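Local coordinates for protein AvrRpt2 (Erwinia amylovora, PDB 6HQZ) that acts as a papain-like cysteine protease of the C70 family, a type III effector that the fire-blight bacterium probably delivers into plant cells to cleave host proteins, at residues L43-S47 against A142-A148; F3-V8 against L87-P92; H30-P36 against L61-L67; M106-T110 against I120-P124. One frame throughout, in Å; residues are numbered along the deposited sequence.

Contact 1 of 4, residues L43-S47 against A142-A148; sequences LYDSS and AWRVPHA
His-147 and Tyr-44 tie helix 40-45 of this papain-like fold to two successive type I turns, 142-145 and 145-148, that lead into strand 149-152. The imidazole meets the helix edge-on: its NE2 donates to Leu-43 O over 2.8 Å at an N-H...O angle of 154°, with the oxygen 18° out of the ring plane. Because ND1 is hydrogen-bonded to Arg-55 of helix 49-65, both ring nitrogens are engaged and the ring's rotation is fixed. Leu-43 CD1 lies 3.4 Å from the same NE2, giving the buried bond an apolar lining.

The Tyr-44 ring takes a different course, its CD1 packing 3.5 Å from Ala-142 CB, a methyl small enough to admit it. Val-145 lies crosswise to Tyr-44 and sets CG2 at the ring's edge. Farther out, Arg-144 runs extended from CG, anti to its backbone nitrogen, until it bends at chi3; NH1 then makes a weak salt bridge to Asp-45 OD1 at 3.4 Å, the guanidinium and carboxylate planes 46° apart. Between the backbones sits one water, which donates to Tyr-44 O at 2.7 Å and accepts from Arg-144 N at 3.1 Å.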
# COMPACT_ATOMS: atom_id res chain seq x y z
N LEU A 43 28.91 4.39 1.59
CA LEU A 43 27.70 3.76 2.03
C LEU A 43 26.95 3.21 0.82
O LEU A 43 26.40 2.13 0.92
CB LEU A 43 26.82 4.77 2.78
CG LEU A 43 25.44 4.28 3.21
CD1 LEU A 43 25.62 3.12 4.14
CD2 LEU A 43 24.59 5.38 3.82
N TYR A 44 26.93 3.94 -0.31
CA TYR A 44 26.01 3.59 -1.40
C TYR A 44 26.64 3.03 -2.63
O TYR A 44 25.94 2.44 -3.50
CB TYR A 44 25.15 4.80 -1.77
CG TYR A 44 24.10 5.07 -0.77
CD1 TYR A 44 23.15 4.12 -0.44
CD2 TYR A 44 24.05 6.28 -0.11
CE1 TYR A 44 22.18 4.35 0.54
CE2 TYR A 44 23.09 6.53 0.85
CZ TYR A 44 22.14 5.58 1.19
OH TYR A 44 21.18 5.83 2.17
N ASP A 45 27.94 3.19 -2.75
CA ASP A 45 28.62 2.78 -3.96
C ASP A 45 29.95 2.07 -3.77
O ASP A 45 30.69 1.96 -4.73
CB ASP A 45 28.85 3.98 -4.87
CG ASP A 45 29.11 3.57 -6.32
OD1 ASP A 45 28.72 2.45 -6.74
OD2 ASP A 45 29.75 4.35 -7.02
N SER A 46 30.26 1.56 -2.59
CA SER A 46 31.59 0.92 -2.37
C SER A 46 31.53 -0.53 -2.75
O SER A 46 30.50 -1.13 -2.61
CB SER A 46 32.04 0.99 -0.91
OG SER A 46 32.74 2.18 -0.62
N SER A 47 32.65 -1.09 -3.22
CA SER A 47 32.84 -2.55 -3.32
C SER A 47 34.20 -2.99 -2.70
O SER A 47 34.98 -2.14 -2.28
CB SER A 47 32.74 -3.01 -4.77
OG SER A 47 32.53 -4.42 -4.83
N ALA A 142 20.56 3.73 -5.45
CA ALA A 142 21.76 2.96 -5.09
C ALA A 142 21.62 1.42 -5.18
O ALA A 142 21.90 0.76 -4.23
CB ALA A 142 22.20 3.36 -3.69
N TRP A 143 21.37 0.92 -6.36
CA TRP A 143 21.14 -0.51 -6.62
C TRP A 143 22.26 -1.41 -6.16
O TRP A 143 22.02 -2.55 -5.85
CB TRP A 143 20.89 -0.74 -8.09
CG TRP A 143 19.67 -0.14 -8.56
CD1 TRP A 143 19.55 0.97 -9.29
CD2 TRP A 143 18.36 -0.61 -8.32
NE1 TRP A 143 18.24 1.22 -9.56
CE2 TRP A 143 17.48 0.28 -8.95
CE3 TRP A 143 17.84 -1.72 -7.65
CZ2 TRP A 143 16.07 0.11 -8.92
CZ3 TRP A 143 16.44 -1.93 -7.66
CH2 TRP A 143 15.58 -0.99 -8.27
N ARG A 144 23.47 -0.89 -6.07
CA ARG A 144 24.62 -1.68 -5.74
C ARG A 144 24.62 -2.20 -4.33
O ARG A 144 25.31 -3.21 -4.03
CB ARG A 144 25.95 -0.94 -6.00
CG ARG A 144 27.19 -1.73 -5.67
CD ARG A 144 28.44 -0.97 -6.06
NE ARG A 144 29.38 -1.88 -6.62
CZ ARG A 144 30.48 -1.50 -7.26
NH1 ARG A 144 30.77 -0.19 -7.40
NH2 ARG A 144 31.28 -2.41 -7.76
N VAL A 145 23.84 -1.58 -3.46
CA VAL A 145 23.87 -1.98 -2.03
C VAL A 145 22.49 -2.41 -1.60
O VAL A 145 21.49 -1.82 -2.06
CB VAL A 145 24.40 -0.88 -1.09
CG1 VAL A 145 25.88 -0.61 -1.41
CG2 VAL A 145 23.59 0.41 -1.14
N PRO A 146 22.41 -3.41 -0.75
CA PRO A 146 21.09 -3.88 -0.33
C PRO A 146 20.34 -2.88 0.54
O PRO A 146 19.13 -3.03 0.71
CB PRO A 146 21.39 -5.16 0.47
CG PRO A 146 22.76 -5.50 0.12
CD PRO A 146 23.48 -4.26 -0.22
N HIS A 147 21.04 -1.89 1.07
CA HIS A 147 20.45 -0.92 2.02
C HIS A 147 20.09 0.38 1.36
O HIS A 147 20.02 1.39 2.01
CB HIS A 147 21.34 -0.68 3.24
CG HIS A 147 22.78 -0.43 2.92
ND1 HIS A 147 23.71 -1.45 2.83
CD2 HIS A 147 23.45 0.72 2.66
CE1 HIS A 147 24.89 -0.93 2.54
NE2 HIS A 147 24.75 0.38 2.39
N ALA A 148 19.84 0.31 0.06
CA ALA A 148 19.48 1.44 -0.75
C ALA A 148 18.23 2.17 -0.22
O ALA A 148 18.15 3.39 -0.36
CB ALA A 148 19.30 1.01 -2.20
O HOH W 1 19.16 4.10 2.49
O HOH W 2 24.79 1.86 -5.86

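Contact 2 of 4, residues F3-V8 against L87-P92; sequences FRLNHV and LCRHGP
Phe-3 lays one face of its ring over Cys-88, whose CB stands 3.9 Å from the ring centroid and 16° off the normal, a CH-pi contact. The sulfur sits more obliquely, SG being 4.5 Å from that centroid. With CG anti to the backbone nitrogen (chi1 175°), the phenyl group is carried to the helix, and its CE2 also reaches Leu-87 CB at 3.8 Å. A flat aromatic suits this place, since it can cover the backbone and two neighbouring side chains of the last helical turn at once.

Leu-5 fills the next position along: its CD1 rests 3.5 Å from Pro-92 N, just where the chain leaves the helix, and also meets Leu-87 CD2. Gly-91 ends the helix with a positive phi while its N still bonds back to Leu-87 O at 2.9 Å; without a CB, it avoids a collision with the preceding carbonyl oxygen. At the far end both methyls of Val-8 lie against the proline ring, CG2 being 3.9 Å from Pro-92 CG.

Backbone bonds from Phe-3 and Leu-5 to Ile-112 and Thr-110 hold the N-terminal arm along strand 104-113. Cys-88 itself is joined to Cys-88 of the second subunit, so the Phe-3 and Cys-88 end of the contact belongs to the interface of a disulfide-linked dimer.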
# COMPACT_ATOMS: atom_id res chain seq x y z
N PHE A 3 -0.49 6.17 -4.29
CA PHE A 3 -0.57 6.12 -2.87
C PHE A 3 0.33 7.21 -2.33
O PHE A 3 1.44 7.34 -2.76
CB PHE A 3 -0.14 4.75 -2.34
CG PHE A 3 -0.10 4.68 -0.88
CD1 PHE A 3 -1.23 4.34 -0.17
CD2 PHE A 3 1.05 5.07 -0.17
CE1 PHE A 3 -1.20 4.31 1.22
CE2 PHE A 3 1.07 5.04 1.22
CZ PHE A 3 -0.06 4.67 1.91
N ARG A 4 -0.17 8.00 -1.39
CA ARG A 4 0.64 9.12 -0.85
C ARG A 4 0.44 9.13 0.62
O ARG A 4 -0.69 9.12 1.07
CB ARG A 4 0.28 10.47 -1.45
CG ARG A 4 0.37 10.48 -2.96
CD ARG A 4 -0.07 11.76 -3.60
NE ARG A 4 -0.33 11.56 -5.05
CZ ARG A 4 -0.56 12.55 -5.92
NH1 ARG A 4 -0.64 13.82 -5.52
NH2 ARG A 4 -0.76 12.27 -7.21
N LEU A 5 1.53 9.16 1.37
CA LEU A 5 1.49 9.53 2.77
C LEU A 5 1.53 11.08 2.84
O LEU A 5 2.39 11.76 2.18
CB LEU A 5 2.71 9.00 3.52
CG LEU A 5 3.01 7.50 3.46
CD1 LEU A 5 4.48 7.30 3.79
CD2 LEU A 5 2.05 6.76 4.37
N ASN A 6 0.67 11.61 3.69
CA ASN A 6 0.36 13.03 3.76
C ASN A 6 0.92 13.79 4.96
O ASN A 6 0.90 15.02 4.94
CB ASN A 6 -1.16 13.19 3.69
CG ASN A 6 -1.67 12.85 2.32
OD1 ASN A 6 -1.43 13.60 1.38
ND2 ASN A 6 -2.26 11.67 2.16
N HIS A 7 1.37 13.11 6.01
CA HIS A 7 2.21 13.85 6.93
C HIS A 7 3.42 13.17 7.49
O HIS A 7 3.53 12.78 8.65
CB HIS A 7 1.50 14.68 8.01
CG HIS A 7 2.35 15.86 8.44
ND1 HIS A 7 2.65 16.91 7.59
CD2 HIS A 7 3.03 16.11 9.59
CE1 HIS A 7 3.45 17.77 8.21
NE2 HIS A 7 3.70 17.31 9.42
N VAL A 8 4.38 13.12 6.60
CA VAL A 8 5.75 12.99 6.97
C VAL A 8 6.31 14.41 7.25
O VAL A 8 6.22 15.28 6.41
CB VAL A 8 6.48 12.24 5.87
CG1 VAL A 8 7.89 11.98 6.33
CG2 VAL A 8 5.75 10.91 5.65
N LEU A 87 5.30 1.85 0.43
CA LEU A 87 4.97 2.98 1.34
C LEU A 87 3.75 2.71 2.23
O LEU A 87 3.70 3.06 3.42
CB LEU A 87 4.70 4.22 0.50
CG LEU A 87 5.89 4.83 -0.23
CD1 LEU A 87 5.47 5.75 -1.35
CD2 LEU A 87 6.75 5.54 0.77
N CYS A 88 2.78 2.05 1.65
CA CYS A 88 1.57 1.60 2.38
C CYS A 88 1.89 0.62 3.52
O CYS A 88 1.33 0.73 4.60
CB CYS A 88 0.60 0.98 1.38
SG CYS A 88 -1.01 0.51 2.08
N ARG A 89 2.89 -0.26 3.33
CA ARG A 89 3.26 -1.23 4.36
C ARG A 89 4.14 -0.67 5.43
O ARG A 89 3.95 -0.95 6.60
CB ARG A 89 3.96 -2.42 3.77
CG ARG A 89 3.06 -3.25 2.91
CD ARG A 89 3.88 -4.14 2.02
NE ARG A 89 3.01 -4.67 0.98
CZ ARG A 89 2.81 -5.94 0.73
NH1 ARG A 89 3.44 -6.89 1.44
NH2 ARG A 89 1.96 -6.29 -0.24
N HIS A 90 5.15 0.11 4.99
CA HIS A 90 6.31 0.44 5.81
C HIS A 90 6.41 1.90 6.20
O HIS A 90 7.14 2.21 7.13
CB HIS A 90 7.57 0.07 5.02
CG HIS A 90 7.57 -1.37 4.63
ND1 HIS A 90 7.61 -1.79 3.31
CD2 HIS A 90 7.44 -2.49 5.38
CE1 HIS A 90 7.56 -3.11 3.29
NE2 HIS A 90 7.46 -3.56 4.53
N GLY A 91 5.67 2.77 5.53
CA GLY A 91 5.68 4.17 5.88
C GLY A 91 6.76 4.81 5.06
O GLY A 91 7.16 4.25 4.02
N PRO A 92 7.21 5.99 5.48
CA PRO A 92 8.24 6.62 4.64
C PRO A 92 9.57 5.84 4.53
O PRO A 92 10.01 5.09 5.47
CB PRO A 92 8.48 7.97 5.32
CG PRO A 92 7.92 7.85 6.68
CD PRO A 92 6.89 6.75 6.70

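Contact 3 of 4, residues H30-P36 against L61-L67; sequences HSISSGP and LMRNENL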
# COMPACT_ATOMS: atom_id res chain seq x y z
N HIS A 30 12.82 8.66 13.97
CA HIS A 30 13.94 8.21 14.83
C HIS A 30 14.83 9.37 15.26
O HIS A 30 15.02 10.36 14.52
CB HIS A 30 14.81 7.18 14.07
CG HIS A 30 14.09 5.90 13.75
ND1 HIS A 30 14.47 4.68 14.29
CD2 HIS A 30 13.00 5.66 13.00
CE1 HIS A 30 13.64 3.74 13.87
NE2 HIS A 30 12.73 4.31 13.10
N SER A 31 15.39 9.26 16.46
CA SER A 31 16.46 10.11 16.93
C SER A 31 17.65 9.23 17.10
O SER A 31 17.72 8.41 18.00
CB SER A 31 16.12 10.76 18.26
OG SER A 31 15.21 11.79 18.02
N ILE A 32 18.59 9.38 16.20
CA ILE A 32 19.72 8.51 16.15
C ILE A 32 20.93 9.43 16.23
O ILE A 32 21.16 10.26 15.33
CB ILE A 32 19.76 7.67 14.86
CG1 ILE A 32 18.38 7.03 14.56
CG2 ILE A 32 20.87 6.63 14.97
CD1 ILE A 32 18.31 6.14 13.33
N SER A 33 21.72 9.20 17.27
CA SER A 33 22.85 10.04 17.60
C SER A 33 24.13 9.79 16.79
O SER A 33 25.11 10.51 17.01
CB SER A 33 23.20 9.80 19.06
OG SER A 33 23.89 8.57 19.17
N SER A 34 24.17 8.75 15.93
CA SER A 34 25.35 8.43 15.14
C SER A 34 24.97 7.82 13.80
O SER A 34 23.84 7.40 13.58
CB SER A 34 26.29 7.49 15.91
OG SER A 34 25.69 6.22 16.09
N GLY A 35 25.91 7.78 12.88
CA GLY A 35 25.60 7.41 11.52
C GLY A 35 26.77 6.70 10.92
O GLY A 35 27.78 6.48 11.59
N PRO A 36 26.65 6.35 9.66
CA PRO A 36 27.74 5.69 8.99
C PRO A 36 29.03 6.49 9.14
O PRO A 36 29.03 7.74 9.10
CB PRO A 36 27.27 5.63 7.56
CG PRO A 36 25.76 5.63 7.69
CD PRO A 36 25.55 6.66 8.73
N LEU A 61 23.78 -0.54 12.67
CA LEU A 61 22.88 0.60 12.90
C LEU A 61 21.43 0.20 12.80
O LEU A 61 20.63 0.54 13.67
CB LEU A 61 23.16 1.76 11.91
CG LEU A 61 24.15 2.82 12.36
CD1 LEU A 61 24.75 3.56 11.16
CD2 LEU A 61 23.48 3.80 13.31
N MET A 62 21.10 -0.54 11.73
CA MET A 62 19.74 -1.04 11.50
C MET A 62 19.23 -1.87 12.71
O MET A 62 18.12 -1.61 13.23
CB MET A 62 19.70 -1.84 10.18
CG MET A 62 19.83 -0.99 8.93
SD MET A 62 20.31 -1.94 7.46
CE MET A 62 18.93 -3.11 7.37
N ARG A 63 20.04 -2.82 13.17
CA ARG A 63 19.73 -3.64 14.34
C ARG A 63 19.48 -2.75 15.55
O ARG A 63 18.49 -2.91 16.24
CB ARG A 63 20.87 -4.60 14.61
CG ARG A 63 20.71 -5.59 15.77
CD ARG A 63 21.84 -6.63 15.88
NE ARG A 63 22.17 -7.06 14.53
CZ ARG A 63 23.23 -6.68 13.79
NH1 ARG A 63 24.22 -5.94 14.31
NH2 ARG A 63 23.34 -7.12 12.53
N ASN A 64 20.38 -1.80 15.78
CA ASN A 64 20.33 -0.92 16.95
C ASN A 64 19.24 0.11 16.98
O ASN A 64 18.85 0.52 18.08
CB ASN A 64 21.67 -0.21 17.15
CG ASN A 64 22.73 -1.16 17.65
OD1 ASN A 64 22.43 -2.30 17.93
ND2 ASN A 64 23.97 -0.71 17.76
N GLU A 65 18.75 0.54 15.81
CA GLU A 65 17.78 1.61 15.74
C GLU A 65 16.50 1.22 15.09
O GLU A 65 15.75 2.09 14.70
CB GLU A 65 18.35 2.78 14.94
CG GLU A 65 19.69 3.26 15.41
CD GLU A 65 19.65 3.80 16.81
OE1 GLU A 65 18.57 4.22 17.29
OE2 GLU A 65 20.72 3.82 17.42
N ASN A 66 16.25 -0.08 14.93
CA ASN A 66 15.00 -0.58 14.39
C ASN A 66 14.65 0.00 13.02
O ASN A 66 13.57 0.56 12.78
CB ASN A 66 13.89 -0.36 15.39
CG ASN A 66 14.25 -0.91 16.75
OD1 ASN A 66 14.41 -0.16 17.70
ND2 ASN A 66 14.44 -2.23 16.84
N LEU A 67 15.62 -0.11 12.13
CA LEU A 67 15.42 0.20 10.73
C LEU A 67 15.57 -1.12 9.96
O LEU A 67 16.20 -2.06 10.44
CB LEU A 67 16.44 1.21 10.26
CG LEU A 67 16.49 2.63 10.85
CD1 LEU A 67 17.75 3.29 10.31
CD2 LEU A 67 15.31 3.48 10.41
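The C-terminal end of helix 49-65, closed by a Schellman motif, is where Ile-32 and Glu-65 pack together, with His-30 and Leu-67 beside them. Ile-32 and the glutamate run antiparallel, flank to flank: the isoleucine CG2 lies 3.6 Å from Glu-65 CG, and its CD1 comes 3.7 Å from Glu-65 CB. The glutamate bends at chi2 (-63°), so that its methylene part lies along the branched isoleucine. A long side chain with an aliphatic shaft fits this partly exposed place well, since the shaft and the flank of the carboxyl group together cover Ile-32.

His-30 presents a face to Leu-67. The leucine CD2 stands 3.9 Å from the imidazole centroid, only 13° off the normal, a CH-pi contact made nearly over the ring's centre. The polar edge of that ring is held by Ser-152, to which NE2 is hydrogen-bonded, and this attaches the loop to the last strand as well.

One helical turn before Glu-65, Leu-61 spreads its two methyls over the loop. CD2 packs 3.6 Å from Ser-34 O, which accepts a hydrogen bond from Trp-21, while CD1 lies 3.7 Å from Gly-35 C and then meets Pro-36 CD.

Asn-66, a residue type that readily adopts positive phi (here 55°), turns the chain out of the helix, and Leu-67 N bonds back to Met-62 O at 3.1 Å. Positive phi together with two bonds back into the last turn defines the Schellman motif, the bond from Leu-67 to Met-62 being the six-to-one bond of such a helix end.

Contact 4 of 4, residues M106-T110 against I120-P124; sequences MSVLT and IFHDP
Ile-120 meets Thr-110 through its backbone oxygen, which accepts the threonine N-H over 2.8 Å. The same oxygen has Leu-109 CD1 packed 3.5 Å away. The isoleucine and threonine side chains stand roughly perpendicular, and the isoleucine's branched carbons suit a partly open strand position that Arg-4 and Thr-131 also touch.

Phe-121 faces Leu-109 in a non-hydrogen-bonded pair. The close strand pairing sets its CB 3.1 Å from Val-108 O. Its ring leaves the backbone from between N and the carbonyl carbon (chi1 67°), which brings CD2 to 3.7 Å from Ser-107 CB. A residue as small as serine leaves room for the phenyl group; its OG bonds to Trp-97, and Phe-95, Leu-130 and Met-132 also touch the phenyl group.

The two strands, 104-113 and 118-123, form a beta hairpin in the antiparallel sheet of the papain-like fold. His-122 sits at its hydrogen-bonded pair with Val-108: Val-108 N donates to His-122 O at 2.9 Å and nearly straight (172°), and His-122 N returns the bond to Val-108 O at 2.8 Å, both donors lying in the carbonyl planes. Over one face of the imidazole comes Thr-110 CG2, 4.3 Å from the centroid and 8° off the normal. NE2 and ND1 bond to Val-8 O and Asp-129 N, so the ring cannot turn freely.

Asp-123 directs its OD1 to Gln-125 N and holds OD2 at the edge of the Phe-121 ring, in its plane. Pro-124, lacking an N-H to continue the pairing, instead sets CD 3.3 Å from Met-106 O.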
# COMPACT_ATOMS: atom_id res chain seq x y z
N MET A 106 20.72 11.44 0.23
CA MET A 106 19.66 10.72 0.83
C MET A 106 18.43 11.57 0.87
O MET A 106 18.53 12.77 1.15
CB MET A 106 20.03 10.34 2.24
CG MET A 106 21.05 9.26 2.39
SD MET A 106 21.40 9.07 4.14
CE MET A 106 19.82 8.42 4.67
N SER A 107 17.27 10.95 0.58
CA SER A 107 15.99 11.63 0.56
C SER A 107 14.95 10.72 1.10
O SER A 107 15.21 9.52 1.30
CB SER A 107 15.64 12.06 -0.85
OG SER A 107 16.54 13.05 -1.34
N VAL A 108 13.77 11.25 1.35
CA VAL A 108 12.69 10.45 1.90
C VAL A 108 11.53 10.36 0.99
O VAL A 108 10.92 11.38 0.68
CB VAL A 108 12.19 11.03 3.26
CG1 VAL A 108 11.01 10.15 3.75
CG2 VAL A 108 13.33 11.04 4.29
N LEU A 109 11.25 9.12 0.54
CA LEU A 109 10.12 8.79 -0.31
C LEU A 109 8.86 8.85 0.52
O LEU A 109 8.78 8.19 1.57
CB LEU A 109 10.23 7.38 -0.86
CG LEU A 109 9.14 6.99 -1.86
CD1 LEU A 109 9.09 7.87 -3.13
CD2 LEU A 109 9.38 5.53 -2.16
N THR A 110 7.89 9.61 0.03
CA THR A 110 6.58 9.77 0.77
C THR A 110 5.30 9.37 0.01
O THR A 110 4.24 9.17 0.64
CB THR A 110 6.38 11.21 1.25
OG1 THR A 110 6.14 12.07 0.10
CG2 THR A 110 7.57 11.63 2.11
N ILE A 120 7.29 11.17 -4.98
CA ILE A 120 7.17 12.34 -4.18
C ILE A 120 8.11 12.15 -2.99
O ILE A 120 8.04 11.14 -2.31
CB ILE A 120 5.73 12.53 -3.63
CG1 ILE A 120 4.72 12.45 -4.80
CG2 ILE A 120 5.64 13.84 -2.94
CD1 ILE A 120 3.28 12.43 -4.38
N PHE A 121 8.94 13.15 -2.71
CA PHE A 121 9.97 12.97 -1.70
C PHE A 121 10.36 14.27 -1.06
O PHE A 121 10.26 15.36 -1.67
CB PHE A 121 11.21 12.28 -2.31
CG PHE A 121 11.95 13.10 -3.31
CD1 PHE A 121 11.48 13.23 -4.64
CD2 PHE A 121 13.12 13.76 -2.96
CE1 PHE A 121 12.20 13.98 -5.57
CE2 PHE A 121 13.86 14.51 -3.90
CZ PHE A 121 13.40 14.67 -5.19
N HIS A 122 10.78 14.14 0.20
CA HIS A 122 11.35 15.21 0.98
C HIS A 122 12.87 15.15 0.73
O HIS A 122 13.50 14.15 1.02
CB HIS A 122 11.18 15.00 2.48
CG HIS A 122 9.79 15.29 2.98
ND1 HIS A 122 8.87 16.00 2.23
CD2 HIS A 122 9.20 15.00 4.15
CE1 HIS A 122 7.75 16.09 2.92
NE2 HIS A 122 7.93 15.54 4.11
N ASP A 123 13.44 16.27 0.32
CA ASP A 123 14.89 16.40 0.06
C ASP A 123 15.46 17.33 1.12
O ASP A 123 15.14 18.52 1.17
CB ASP A 123 15.10 16.97 -1.32
CG ASP A 123 16.59 16.97 -1.74
OD1 ASP A 123 17.44 17.41 -0.98
OD2 ASP A 123 16.87 16.62 -2.87
N PRO A 124 16.30 16.81 2.01
CA PRO A 124 16.81 17.59 3.08
C PRO A 124 17.59 18.85 2.64
O PRO A 124 17.86 19.74 3.47
CB PRO A 124 17.77 16.62 3.81
CG PRO A 124 17.46 15.27 3.34
CD PRO A 124 16.70 15.41 2.06

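Contacts 1 and 4 are buried, whereas contacts 2 and 3 are only partly so. Contact 4 is sheet interior, held chiefly by backbone bonds between paired strands; the others dock loops against helix ends. Contact 1 mixes polar bonds, bridging waters and apolar packing, contact 2 is wholly apolar across its segments, and contact 3 sets aliphatic carbons and an imidazole face against the helix end and the residue that starts the next strand. The N-terminal arm of contact 2 is bonded to strand 104-113 of contact 4. Contact 1 touches contacts 3 and 4, through Leu-43 on Pro-36 and Tyr-44 on Met-106. Among the four, contact 2 alone touches the second subunit.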